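Local coordinates for pyridoxal kinase (Entamoeba histolytica, PDB 4S1H), which probably phosphorylates the vitamin B6 aldehyde pyridoxal at the expense of ATP and is seen here with ADP and two magnesium ions, at residues D111-D116 and V216-T221; S129-I134 and S148-L153; P142-L147 and T179-G184; D186-C191 and T203-R208. All coordinates share one frame; numbering follows the deposited sequence.

Interaction 1 of 4, residues D111-D116 and V216-T221. With MG (magnesium ion), chain D; MG (magnesium ion), chain E; ADP (adenosine-5'-diphosphate), chain C.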
# COMPACT_ATOMS: atom_id res chain seq x y z
N ASP A 111 11.45 -4.82 -13.39
CA ASP A 111 12.15 -3.56 -13.15
C ASP A 111 13.34 -3.87 -12.25
O ASP A 111 13.19 -3.99 -11.04
CB ASP A 111 11.19 -2.62 -12.42
CG ASP A 111 11.69 -1.22 -12.33
OD1 ASP A 111 12.55 -0.84 -13.15
OD2 ASP A 111 11.16 -0.46 -11.48
N PRO A 112 14.52 -4.07 -12.83
CA PRO A 112 15.68 -4.42 -12.03
C PRO A 112 16.12 -3.21 -11.23
O PRO A 112 16.36 -2.16 -11.80
CB PRO A 112 16.71 -4.84 -13.07
CG PRO A 112 16.35 -4.07 -14.30
CD PRO A 112 14.87 -3.80 -14.23
N ILE A 113 16.19 -3.35 -9.91
CA ILE A 113 16.60 -2.27 -9.01
C ILE A 113 17.94 -2.66 -8.44
O ILE A 113 18.06 -3.49 -7.54
CB ILE A 113 15.60 -2.02 -7.86
CG1 ILE A 113 14.18 -1.91 -8.41
CG2 ILE A 113 16.01 -0.78 -7.08
CD1 ILE A 113 13.98 -0.82 -9.43
N LEU A 114 18.98 -2.06 -8.99
CA LEU A 114 20.33 -2.41 -8.60
C LEU A 114 21.16 -1.20 -8.19
O LEU A 114 22.01 -1.31 -7.31
CB LEU A 114 21.03 -3.16 -9.72
CG LEU A 114 20.36 -4.45 -10.20
CD1 LEU A 114 21.13 -4.98 -11.38
CD2 LEU A 114 20.34 -5.47 -9.09
N GLY A 115 20.94 -0.05 -8.82
CA GLY A 115 21.74 1.13 -8.49
C GLY A 115 21.49 2.30 -9.41
O GLY A 115 20.59 2.28 -10.25
N ASP A 116 22.30 3.32 -9.26
CA ASP A 116 22.19 4.52 -10.06
C ASP A 116 23.49 5.29 -9.96
O ASP A 116 24.29 5.07 -9.05
CB ASP A 116 21.02 5.39 -9.57
CG ASP A 116 20.43 6.27 -10.66
OD1 ASP A 116 21.02 6.36 -11.77
OD2 ASP A 116 19.34 6.85 -10.41
N VAL A 216 11.40 7.50 -8.50
CA VAL A 216 10.93 7.96 -9.82
C VAL A 216 10.84 6.84 -10.84
O VAL A 216 9.88 6.74 -11.60
CB VAL A 216 11.77 9.14 -10.36
CG1 VAL A 216 11.34 10.42 -9.70
CG2 VAL A 216 13.28 8.94 -10.19
N GLY A 217 11.85 5.97 -10.85
CA GLY A 217 11.80 4.80 -11.69
C GLY A 217 10.66 3.88 -11.34
O GLY A 217 10.05 3.30 -12.22
N ASP A 218 10.41 3.72 -10.05
CA ASP A 218 9.28 2.90 -9.61
C ASP A 218 7.95 3.50 -10.11
O ASP A 218 7.08 2.78 -10.60
CB ASP A 218 9.29 2.77 -8.07
CG ASP A 218 10.62 2.20 -7.53
OD1 ASP A 218 11.32 1.48 -8.30
OD2 ASP A 218 10.97 2.48 -6.34
N THR A 219 7.80 4.80 -9.94
CA THR A 219 6.61 5.51 -10.37
C THR A 219 6.42 5.34 -11.88
O THR A 219 5.35 4.99 -12.34
CB THR A 219 6.70 6.98 -9.95
OG1 THR A 219 6.75 7.04 -8.52
CG2 THR A 219 5.55 7.79 -10.49
N LEU A 220 7.49 5.53 -12.65
CA LEU A 220 7.41 5.27 -14.10
C LEU A 220 6.89 3.86 -14.42
O LEU A 220 5.99 3.69 -15.27
CB LEU A 220 8.78 5.47 -14.80
CG LEU A 220 8.88 5.10 -16.30
CD1 LEU A 220 7.88 5.85 -17.14
CD2 LEU A 220 10.29 5.32 -16.79
N THR A 221 7.46 2.86 -13.76
CA THR A 221 7.12 1.47 -13.97
C THR A 221 5.61 1.26 -13.79
O THR A 221 4.97 0.64 -14.66
CB THR A 221 7.87 0.59 -12.98
OG1 THR A 221 9.26 0.55 -13.32
CG2 THR A 221 7.33 -0.84 -12.94
MG MG D . 13.46 0.90 -13.53
MG MG E . 17.72 7.63 -11.68
PB ADP C . 15.50 5.22 -11.41
O1B ADP C . 16.91 5.76 -11.45
O2B ADP C . 14.76 5.56 -10.13
O3B ADP C . 15.45 3.79 -11.85
PA ADP C . 15.23 7.11 -13.60
O1A ADP C . 15.61 6.40 -14.88
O2A ADP C . 16.24 7.97 -12.92
O3A ADP C . 14.67 6.02 -12.54
O5' ADP C . 13.93 7.98 -13.83
C5' ADP C . 12.73 7.47 -14.37
C4' ADP C . 12.09 8.60 -15.14
O4' ADP C . 11.87 9.70 -14.26
C3' ADP C . 13.01 9.13 -16.23
O3' ADP C . 12.80 8.43 -17.47
C2' ADP C . 12.65 10.58 -16.28
O2' ADP C . 11.50 10.75 -17.10
C1' ADP C . 12.26 10.93 -14.86
N9 ADP C . 13.34 11.56 -14.06
C8 ADP C . 14.12 11.04 -13.10
N7 ADP C . 14.96 11.96 -12.58
C5 ADP C . 14.70 13.12 -13.21
C6 ADP C . 15.22 14.51 -13.15
N6 ADP C . 16.20 14.81 -12.28
N1 ADP C . 14.67 15.41 -13.99
C2 ADP C . 13.68 15.09 -14.87
N3 ADP C . 13.16 13.84 -14.97
C4 ADP C . 13.63 12.85 -14.18
O HOH W 1 9.60 -0.71 -9.57
O HOH W 2 12.85 1.73 -11.58
O HOH W 3 15.14 0.25 -12.71
O HOH W 4 18.86 7.20 -13.32
O HOH W 5 11.46 1.77 -14.30
O HOH W 6 14.31 2.69 -14.06
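D111 and T221 mark the nearest backbone approach, their CA atoms 7.2 Å apart, where the chain running on from strand 107-110 faces the first turns of helix 216-229. Side chains and water fill that gap. In D111, CG lies anti to the backbone N (chi1 -170°) and carries the carboxylate toward helix 216-229, where its two oxygens have different partners. OD1 is bound to one magnesium ion at 2.0 Å, in a shell that four waters and the carbonyl of T141 complete. OD2 stands 2.8 Å from T221 OG1, and it comes within 3.7 Å of D218 OD1. One water donates to both D111 OD2 and D218 OD1, bridging the two carboxylates, while D218 OD2 takes the backbone N of G18. The methyl CD1 of I113 lies against the same D218 oxygen, OD1, at 3.7 Å. Here the GxGD signature of ribokinase-like kinases, G215 to D218, opens the helix and turns its N-terminal end toward the nucleotide. G217 N donates to ADP O2B at 3.0 Å. One of the four magnesium-bound waters donates to G217 O and lies 2.7 Å from T221 OG1. At the far end of 111-116, D116 OD2 binds the second magnesium ion at 2.2 Å, beside the ADP oxygens O1B and O2A on the same metal.

Interaction 2 of 4, residues S129-I134 and S148-L153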
# COMPACT_ATOMS: atom_id res chain seq x y z
N SER A 129 21.69 -12.94 -9.69
CA SER A 129 20.38 -13.56 -9.71
C SER A 129 19.42 -12.77 -10.60
O SER A 129 18.60 -13.35 -11.30
CB SER A 129 19.82 -13.74 -8.28
OG SER A 129 19.50 -12.51 -7.67
N MET A 130 19.53 -11.44 -10.59
CA MET A 130 18.74 -10.60 -11.51
C MET A 130 19.04 -10.88 -12.98
O MET A 130 18.15 -10.77 -13.82
CB MET A 130 18.97 -9.13 -11.21
CG MET A 130 18.01 -8.16 -11.89
SD MET A 130 16.25 -8.37 -11.49
CE MET A 130 16.29 -8.99 -9.80
N LYS A 131 20.29 -11.21 -13.31
CA LYS A 131 20.63 -11.58 -14.68
C LYS A 131 19.85 -12.79 -15.16
O LYS A 131 19.57 -12.91 -16.38
CB LYS A 131 22.14 -11.82 -14.82
CG LYS A 131 23.00 -10.58 -14.67
CD LYS A 131 24.48 -10.97 -14.78
CE LYS A 131 25.38 -9.76 -14.86
NZ LYS A 131 26.77 -10.15 -15.23
N GLU A 132 19.45 -13.66 -14.22
CA GLU A 132 18.61 -14.80 -14.55
C GLU A 132 17.14 -14.44 -14.59
O GLU A 132 16.43 -14.85 -15.50
CB GLU A 132 18.86 -15.97 -13.58
CG GLU A 132 20.24 -16.63 -13.71
CD GLU A 132 20.59 -17.09 -15.13
OE1 GLU A 132 19.74 -17.73 -15.79
OE2 GLU A 132 21.72 -16.80 -15.59
N LEU A 133 16.68 -13.65 -13.63
CA LEU A 133 15.28 -13.24 -13.62
C LEU A 133 14.85 -12.48 -14.90
O LEU A 133 13.79 -12.72 -15.43
CB LEU A 133 14.97 -12.38 -12.37
CG LEU A 133 13.52 -11.94 -12.20
CD1 LEU A 133 12.57 -13.13 -12.14
CD2 LEU A 133 13.38 -11.09 -10.95
N ILE A 134 15.68 -11.58 -15.39
CA ILE A 134 15.31 -10.77 -16.54
C ILE A 134 15.01 -11.61 -17.79
O ILE A 134 14.28 -11.17 -18.66
CB ILE A 134 16.34 -9.66 -16.89
CG1 ILE A 134 17.75 -10.24 -17.14
CG2 ILE A 134 16.37 -8.61 -15.78
CD1 ILE A 134 18.72 -9.27 -17.79
N SER A 148 24.17 -1.41 -17.40
CA SER A 148 25.58 -1.72 -17.33
C SER A 148 25.89 -2.89 -16.39
O SER A 148 26.70 -3.76 -16.72
CB SER A 148 26.33 -0.46 -16.90
OG SER A 148 27.71 -0.69 -16.84
N PHE A 149 25.25 -2.93 -15.23
CA PHE A 149 25.42 -4.05 -14.29
C PHE A 149 24.89 -5.38 -14.83
O PHE A 149 25.44 -6.41 -14.49
CB PHE A 149 24.76 -3.76 -12.92
CG PHE A 149 25.40 -2.65 -12.13
CD1 PHE A 149 26.77 -2.38 -12.24
CD2 PHE A 149 24.64 -1.89 -11.24
CE1 PHE A 149 27.36 -1.36 -11.51
CE2 PHE A 149 25.24 -0.86 -10.51
CZ PHE A 149 26.60 -0.60 -10.64
N LEU A 150 23.85 -5.34 -15.64
CA LEU A 150 23.27 -6.56 -16.18
C LEU A 150 24.05 -7.12 -17.35
O LEU A 150 23.84 -8.27 -17.71
CB LEU A 150 21.83 -6.31 -16.63
CG LEU A 150 20.84 -6.01 -15.53
CD1 LEU A 150 19.55 -5.47 -16.14
CD2 LEU A 150 20.61 -7.27 -14.70
N THR A 151 24.93 -6.32 -17.97
CA THR A 151 25.66 -6.74 -19.17
C THR A 151 27.19 -6.74 -19.02
O THR A 151 27.91 -7.39 -19.82
CB THR A 151 25.32 -5.85 -20.37
OG1 THR A 151 25.67 -4.49 -20.08
CG2 THR A 151 23.88 -5.94 -20.71
N GLY A 152 27.71 -6.01 -18.04
CA GLY A 152 29.16 -5.81 -17.91
C GLY A 152 29.74 -4.82 -18.89
O GLY A 152 30.97 -4.76 -19.06
N LEU A 153 28.89 -4.04 -19.57
CA LEU A 153 29.32 -3.02 -20.53
C LEU A 153 29.07 -1.63 -19.94
O LEU A 153 28.11 -1.41 -19.21
CB LEU A 153 28.53 -3.17 -21.83
CG LEU A 153 28.78 -4.40 -22.70
CD1 LEU A 153 28.16 -4.24 -24.08
CD2 LEU A 153 30.27 -4.68 -22.85
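Two helices that flank strand 139-140 in sequence, 124-133 and 144-151, pack together here, with L150 as the side chain that fits between their backbones. The CA atoms of K131 and L150 approach to 5.9 Å, a close spacing for helical segments. One methyl of L150, CD2, does most of the touching. It meets M130 CG at 3.9 Å, the two side chains crossing at a slant, and it faces I134 CD1 tip to tip at 4.1 Å. I134 can reach it because CG1 stands between the backbone N and the carbonyl carbon (chi1 57°), which sends CD1 across the gap. M130 turns away again beyond CG, its chain bent at chi2 and chi3, toward F84 and C110. K131 behaves differently: its extended chain slides past L150 in the opposite direction, laying CE 3.4 Å from F149 O and 3.6 Å from L150 O. The lysine thus covers the contact with its methylenes, and its NZ remains 4.0 Å from F149 O. Beyond L150 the chain is turned off by G152, which has positive phi, and by an ST turn in which T151 OG1 accepts from L153 N. Helix 124-133 links the parallel neighbours 107-110 and 139-140, the beta-alpha-beta crossover on which the ribokinase-like alpha/beta fold is built.

Interaction 3 of 4, residues P142-L147 and T179-G184. With ADP (adenosine-5'-diphosphate), chain C.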
# COMPACT_ATOMS: atom_id res chain seq x y z
N PRO A 142 15.37 -0.97 -16.84
CA PRO A 142 16.53 -0.48 -16.11
C PRO A 142 16.85 0.99 -16.45
O PRO A 142 16.60 1.43 -17.57
CB PRO A 142 17.66 -1.34 -16.68
CG PRO A 142 17.26 -1.57 -18.10
CD PRO A 142 15.77 -1.76 -18.03
N ASN A 143 17.49 1.69 -15.52
CA ASN A 143 18.27 2.87 -15.87
C ASN A 143 19.62 2.46 -16.51
O ASN A 143 19.95 1.26 -16.62
CB ASN A 143 18.43 3.82 -14.66
CG ASN A 143 19.28 3.23 -13.55
OD1 ASN A 143 20.14 2.38 -13.78
ND2 ASN A 143 19.01 3.65 -12.31
N ALA A 144 20.41 3.44 -16.94
CA ALA A 144 21.67 3.14 -17.63
C ALA A 144 22.64 2.36 -16.74
O ALA A 144 23.31 1.43 -17.21
CB ALA A 144 22.31 4.39 -18.14
N THR A 145 22.70 2.70 -15.46
CA THR A 145 23.58 2.01 -14.53
C THR A 145 23.21 0.53 -14.40
O THR A 145 24.08 -0.35 -14.40
CB THR A 145 23.53 2.69 -13.15
OG1 THR A 145 24.11 4.00 -13.25
CG2 THR A 145 24.32 1.90 -12.13
N GLU A 146 21.91 0.28 -14.28
CA GLU A 146 21.39 -1.06 -14.13
C GLU A 146 21.66 -1.88 -15.38
O GLU A 146 22.12 -3.03 -15.28
CB GLU A 146 19.93 -1.04 -13.71
CG GLU A 146 19.81 -0.51 -12.30
CD GLU A 146 18.49 0.09 -11.94
OE1 GLU A 146 17.70 0.44 -12.87
OE2 GLU A 146 18.26 0.19 -10.71
N LEU A 147 21.44 -1.28 -16.56
CA LEU A 147 21.82 -1.92 -17.82
C LEU A 147 23.29 -2.30 -17.86
O LEU A 147 23.64 -3.40 -18.28
CB LEU A 147 21.45 -1.03 -19.04
CG LEU A 147 21.69 -1.60 -20.44
CD1 LEU A 147 20.85 -2.86 -20.68
CD2 LEU A 147 21.35 -0.57 -21.49
N THR A 179 15.63 3.75 -19.02
CA THR A 179 14.76 4.84 -18.52
C THR A 179 15.52 6.16 -18.40
O THR A 179 14.89 7.22 -18.30
CB THR A 179 14.11 4.49 -17.16
OG1 THR A 179 15.09 4.19 -16.17
CG2 THR A 179 13.20 3.29 -17.31
N SER A 180 16.83 6.08 -18.32
CA SER A 180 17.64 7.29 -18.22
C SER A 180 19.06 7.03 -18.65
O SER A 180 19.71 6.11 -18.15
CB SER A 180 17.66 7.89 -16.80
OG SER A 180 18.07 6.98 -15.80
N ILE A 181 19.48 7.84 -19.62
CA ILE A 181 20.85 7.91 -20.10
C ILE A 181 21.19 9.39 -20.09
O ILE A 181 20.53 10.19 -20.74
CB ILE A 181 21.00 7.36 -21.53
CG1 ILE A 181 20.51 5.92 -21.63
CG2 ILE A 181 22.45 7.50 -21.99
CD1 ILE A 181 20.17 5.47 -23.04
N LYS A 182 22.26 9.75 -19.37
CA LYS A 182 22.74 11.16 -19.31
C LYS A 182 23.26 11.63 -20.66
O LYS A 182 24.09 10.96 -21.27
CB LYS A 182 23.86 11.31 -18.27
CG LYS A 182 23.52 10.85 -16.85
CD LYS A 182 24.72 11.05 -15.94
CE LYS A 182 24.54 10.49 -14.55
NZ LYS A 182 24.32 9.03 -14.49
N GLU A 183 22.74 12.75 -21.15
CA GLU A 183 23.24 13.41 -22.36
C GLU A 183 23.16 14.93 -22.14
O GLU A 183 22.10 15.54 -22.32
CB GLU A 183 22.44 12.95 -23.59
CG GLU A 183 23.28 12.82 -24.87
CD GLU A 183 24.00 11.47 -24.97
OE1 GLU A 183 24.85 11.16 -24.10
OE2 GLU A 183 23.73 10.71 -25.92
N GLY A 184 24.28 15.53 -21.72
CA GLY A 184 24.32 16.95 -21.35
C GLY A 184 23.46 17.27 -20.13
O GLY A 184 23.67 16.70 -19.07
PB ADP C . 15.50 5.22 -11.41
O1B ADP C . 16.91 5.76 -11.45
O2B ADP C . 14.76 5.56 -10.13
O3B ADP C . 15.45 3.79 -11.85
PA ADP C . 15.23 7.11 -13.60
O1A ADP C . 15.61 6.40 -14.88
O2A ADP C . 16.24 7.97 -12.92
O3A ADP C . 14.67 6.02 -12.54
O5' ADP C . 13.93 7.98 -13.83
C5' ADP C . 12.73 7.47 -14.37
C4' ADP C . 12.09 8.60 -15.14
O4' ADP C . 11.87 9.70 -14.26
C3' ADP C . 13.01 9.13 -16.23
O3' ADP C . 12.80 8.43 -17.47
C2' ADP C . 12.65 10.58 -16.28
O2' ADP C . 11.50 10.75 -17.10
C1' ADP C . 12.26 10.93 -14.86
N9 ADP C . 13.34 11.56 -14.06
C8 ADP C . 14.12 11.04 -13.10
N7 ADP C . 14.96 11.96 -12.58
C5 ADP C . 14.70 13.12 -13.21
C6 ADP C . 15.22 14.51 -13.15
N6 ADP C . 16.20 14.81 -12.28
N1 ADP C . 14.67 15.41 -13.99
C2 ADP C . 13.68 15.09 -14.87
N3 ADP C . 13.16 13.84 -14.97
C4 ADP C . 13.63 12.85 -14.18
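Backbone bonds join P142 and A144 to strand 175-183: T179 N donates to P142 O at 2.9 Å with an N-H...O angle of 160°, and A144 N makes a weaker, bent bond to S180 O at 3.0 Å. The two bonds straddle N143, whose CB is pressed by S180 OG at 3.4 Å. Apolar packing is modest: A144 CB meets I181 CG1 at 4.2 Å, and the same methyl lies closer to the carbonyl oxygen S180 O. The capping interactions belong to the helix itself. N143 OD1 takes E146 N almost head-on, with a C=O...N angle of 175°, while N143 N returns a bond to E146 OE1 on the anti side of that carboxylate; this reciprocal pair is a capping box. The other oxygen of E146 receives L114 N and G115 N, which ties the cap to the neighbouring loop. Interactions with the nucleotide form the last group. T179 OG1 and S180 OG both donate to ADP O1A, at 2.6 and 2.7 Å, so two hydroxyls grip one alpha-phosphate oxygen. Both stand between their backbone N and carbonyl carbon, the rotation that turns them to it. T179 O accepts the ribose hydroxyl O3'. N143 ND2 donates to ADP O1B at 3.1 Å and also to G115 O, which fixes the amide's rotation. Helix cap and strand together thus form one wall of the ADP phosphate and ribose site.

Interaction 4 of 4, residues D186-C191 and T203-R208. With ADP (adenosine-5'-diphosphate), chain C.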
# COMPACT_ATOMS: atom_id res chain seq x y z
N ASP A 186 20.13 16.85 -20.48
CA ASP A 186 18.97 16.05 -20.75
C ASP A 186 19.19 14.65 -20.25
O ASP A 186 20.31 14.21 -19.97
CB ASP A 186 18.67 16.01 -22.26
CG ASP A 186 18.43 17.39 -22.84
OD1 ASP A 186 17.50 18.09 -22.35
OD2 ASP A 186 19.17 17.78 -23.77
N ILE A 187 18.07 13.97 -20.14
CA ILE A 187 17.98 12.55 -19.89
C ILE A 187 17.41 11.99 -21.19
O ILE A 187 16.33 12.41 -21.63
CB ILE A 187 16.99 12.33 -18.71
CG1 ILE A 187 17.62 12.84 -17.40
CG2 ILE A 187 16.58 10.86 -18.58
CD1 ILE A 187 16.64 12.89 -16.24
N ILE A 188 18.07 10.99 -21.77
CA ILE A 188 17.49 10.23 -22.89
C ILE A 188 16.96 8.90 -22.43
O ILE A 188 17.62 8.20 -21.67
CB ILE A 188 18.51 9.95 -24.01
CG1 ILE A 188 19.27 11.20 -24.34
CG2 ILE A 188 17.78 9.37 -25.22
CD1 ILE A 188 18.42 12.40 -24.70
N LEU A 189 15.73 8.60 -22.84
CA LEU A 189 15.13 7.31 -22.69
C LEU A 189 15.25 6.61 -24.03
O LEU A 189 15.04 7.23 -25.06
CB LEU A 189 13.67 7.47 -22.25
CG LEU A 189 12.76 6.26 -22.24
CD1 LEU A 189 11.78 6.35 -21.06
CD2 LEU A 189 12.01 6.11 -23.56
N LEU A 190 15.61 5.33 -24.01
CA LEU A 190 15.71 4.50 -25.20
C LEU A 190 14.76 3.31 -25.07
O LEU A 190 14.69 2.66 -24.00
CB LEU A 190 17.15 4.01 -25.38
CG LEU A 190 17.36 2.86 -26.37
CD1 LEU A 190 17.19 3.32 -27.81
CD2 LEU A 190 18.74 2.27 -26.13
N CYS A 191 13.94 3.07 -26.09
CA CYS A 191 13.11 1.85 -26.16
C CYS A 191 13.64 1.01 -27.30
O CYS A 191 13.62 1.46 -28.45
CB CYS A 191 11.67 2.18 -26.41
SG CYS A 191 10.59 0.78 -26.05
N THR A 203 13.76 7.00 -29.14
CA THR A 203 14.23 7.75 -27.98
C THR A 203 13.28 8.89 -27.64
O THR A 203 12.44 9.30 -28.46
CB THR A 203 15.66 8.30 -28.15
OG1 THR A 203 15.75 9.14 -29.31
CG2 THR A 203 16.68 7.18 -28.23
N ILE A 204 13.35 9.34 -26.39
CA ILE A 204 12.67 10.53 -25.93
C ILE A 204 13.69 11.33 -25.15
O ILE A 204 14.40 10.77 -24.29
CB ILE A 204 11.49 10.19 -24.97
CG1 ILE A 204 10.48 9.26 -25.67
CG2 ILE A 204 10.82 11.46 -24.44
CD1 ILE A 204 9.27 8.87 -24.85
N LYS A 205 13.75 12.63 -25.44
CA LYS A 205 14.65 13.58 -24.75
C LYS A 205 13.85 14.33 -23.67
O LYS A 205 12.82 14.94 -23.96
CB LYS A 205 15.27 14.54 -25.75
CG LYS A 205 16.33 15.45 -25.14
CD LYS A 205 16.86 16.47 -26.14
CE LYS A 205 17.45 15.88 -27.38
NZ LYS A 205 18.47 14.83 -27.14
N ILE A 206 14.34 14.26 -22.44
CA ILE A 206 13.68 14.85 -21.27
C ILE A 206 14.62 15.87 -20.61
O ILE A 206 15.72 15.50 -20.22
CB ILE A 206 13.37 13.75 -20.25
CG1 ILE A 206 12.46 12.69 -20.90
CG2 ILE A 206 12.72 14.34 -19.00
CD1 ILE A 206 12.70 11.28 -20.40
N PRO A 207 14.18 17.13 -20.44
CA PRO A 207 15.06 18.10 -19.76
C PRO A 207 15.23 17.73 -18.32
O PRO A 207 14.23 17.37 -17.69
CB PRO A 207 14.31 19.43 -19.89
CG PRO A 207 13.39 19.25 -21.05
CD PRO A 207 12.99 17.79 -21.03
N ARG A 208 16.45 17.76 -17.81
CA ARG A 208 16.66 17.39 -16.41
C ARG A 208 16.11 18.48 -15.49
O ARG A 208 16.33 19.67 -15.73
CB ARG A 208 18.15 17.18 -16.09
CG ARG A 208 18.35 16.51 -14.73
CD ARG A 208 19.84 16.45 -14.35
NE ARG A 208 20.54 15.32 -14.95
CZ ARG A 208 20.32 14.04 -14.65
NH1 ARG A 208 19.41 13.69 -13.75
NH2 ARG A 208 21.03 13.09 -15.26
PB ADP C . 15.50 5.22 -11.41
O1B ADP C . 16.91 5.76 -11.45
O2B ADP C . 14.76 5.56 -10.13
O3B ADP C . 15.45 3.79 -11.85
PA ADP C . 15.23 7.11 -13.60
O1A ADP C . 15.61 6.40 -14.88
O2A ADP C . 16.24 7.97 -12.92
O3A ADP C . 14.67 6.02 -12.54
O5' ADP C . 13.93 7.98 -13.83
C5' ADP C . 12.73 7.47 -14.37
C4' ADP C . 12.09 8.60 -15.14
O4' ADP C . 11.87 9.70 -14.26
C3' ADP C . 13.01 9.13 -16.23
O3' ADP C . 12.80 8.43 -17.47
C2' ADP C . 12.65 10.58 -16.28
O2' ADP C . 11.50 10.75 -17.10
C1' ADP C . 12.26 10.93 -14.86
N9 ADP C . 13.34 11.56 -14.06
C8 ADP C . 14.12 11.04 -13.10
N7 ADP C . 14.96 11.96 -12.58
C5 ADP C . 14.70 13.12 -13.21
C6 ADP C . 15.22 14.51 -13.15
N6 ADP C . 16.20 14.81 -12.28
N1 ADP C . 14.67 15.41 -13.99
C2 ADP C . 13.68 15.09 -14.87
N3 ADP C . 13.16 13.84 -14.97
C4 ADP C . 13.63 12.85 -14.18
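I187 pairs with I206 and L189 with I204 as the hydrogen-bonded pairs of two antiparallel strands, and this is the tight part of the contact. I187 N reaches I206 O at 2.8 Å and L189 N reaches I204 O at 2.9 Å; return bonds from I206 N to I187 O and from I204 N to L189 O close the pairs. Both pairs send their side chains to one face, where L189 CD2 lies alongside I204 CG1 at 4.1 Å and helix 234-250 covers L189, I204 and I206 through V238, I242 and Q246. The strands are the two arms of a beta hairpin within the four-stranded antiparallel sheet beside the nucleotide. I187 CD1 lies 3.6 Å from ADP C5, and I206 CD1 approaches the ribose at O2'. R208 continues this side: its guanidinium has I187 CG1 over one face, offset toward the rim, and its CG lies 3.7 Å from ADP N6. On the opposite face I188 and L190 still pack against T203, I188 CG2 meeting T203 CB at 3.8 Å. Looseness is confined to D186, K205 and P207, the last two exposed to solvent. K205 bends at chi3 and chi4 (-57° and -52°), bringing NZ within 3.4 Å of the methyl I188 CD1, while D186 OD2 stays 4.5 Å from K205 NZ, too far for a salt bridge.

In the fold
Following the chain from its N terminus, interaction 1 opens first at 111-116 and closes last at 216-221, so the other three nest inside its loop. Interaction 2 opens at 129-134; before it closes at 148-153, the first segment of interaction 3 has begun at 142-147, so these two cross, sharing helix 144-151. Interaction 3 closes at 179-184, and interaction 4, the hairpin, follows in series. Interaction 2 packs two helices against P112 and L114 of interaction 1. Interaction 3 ties segment 111-116 to the four-stranded sheet, where its I181 is hydrogen-bonded to I188 of interaction 4. Interactions 1, 3 and 4 all meet ADP.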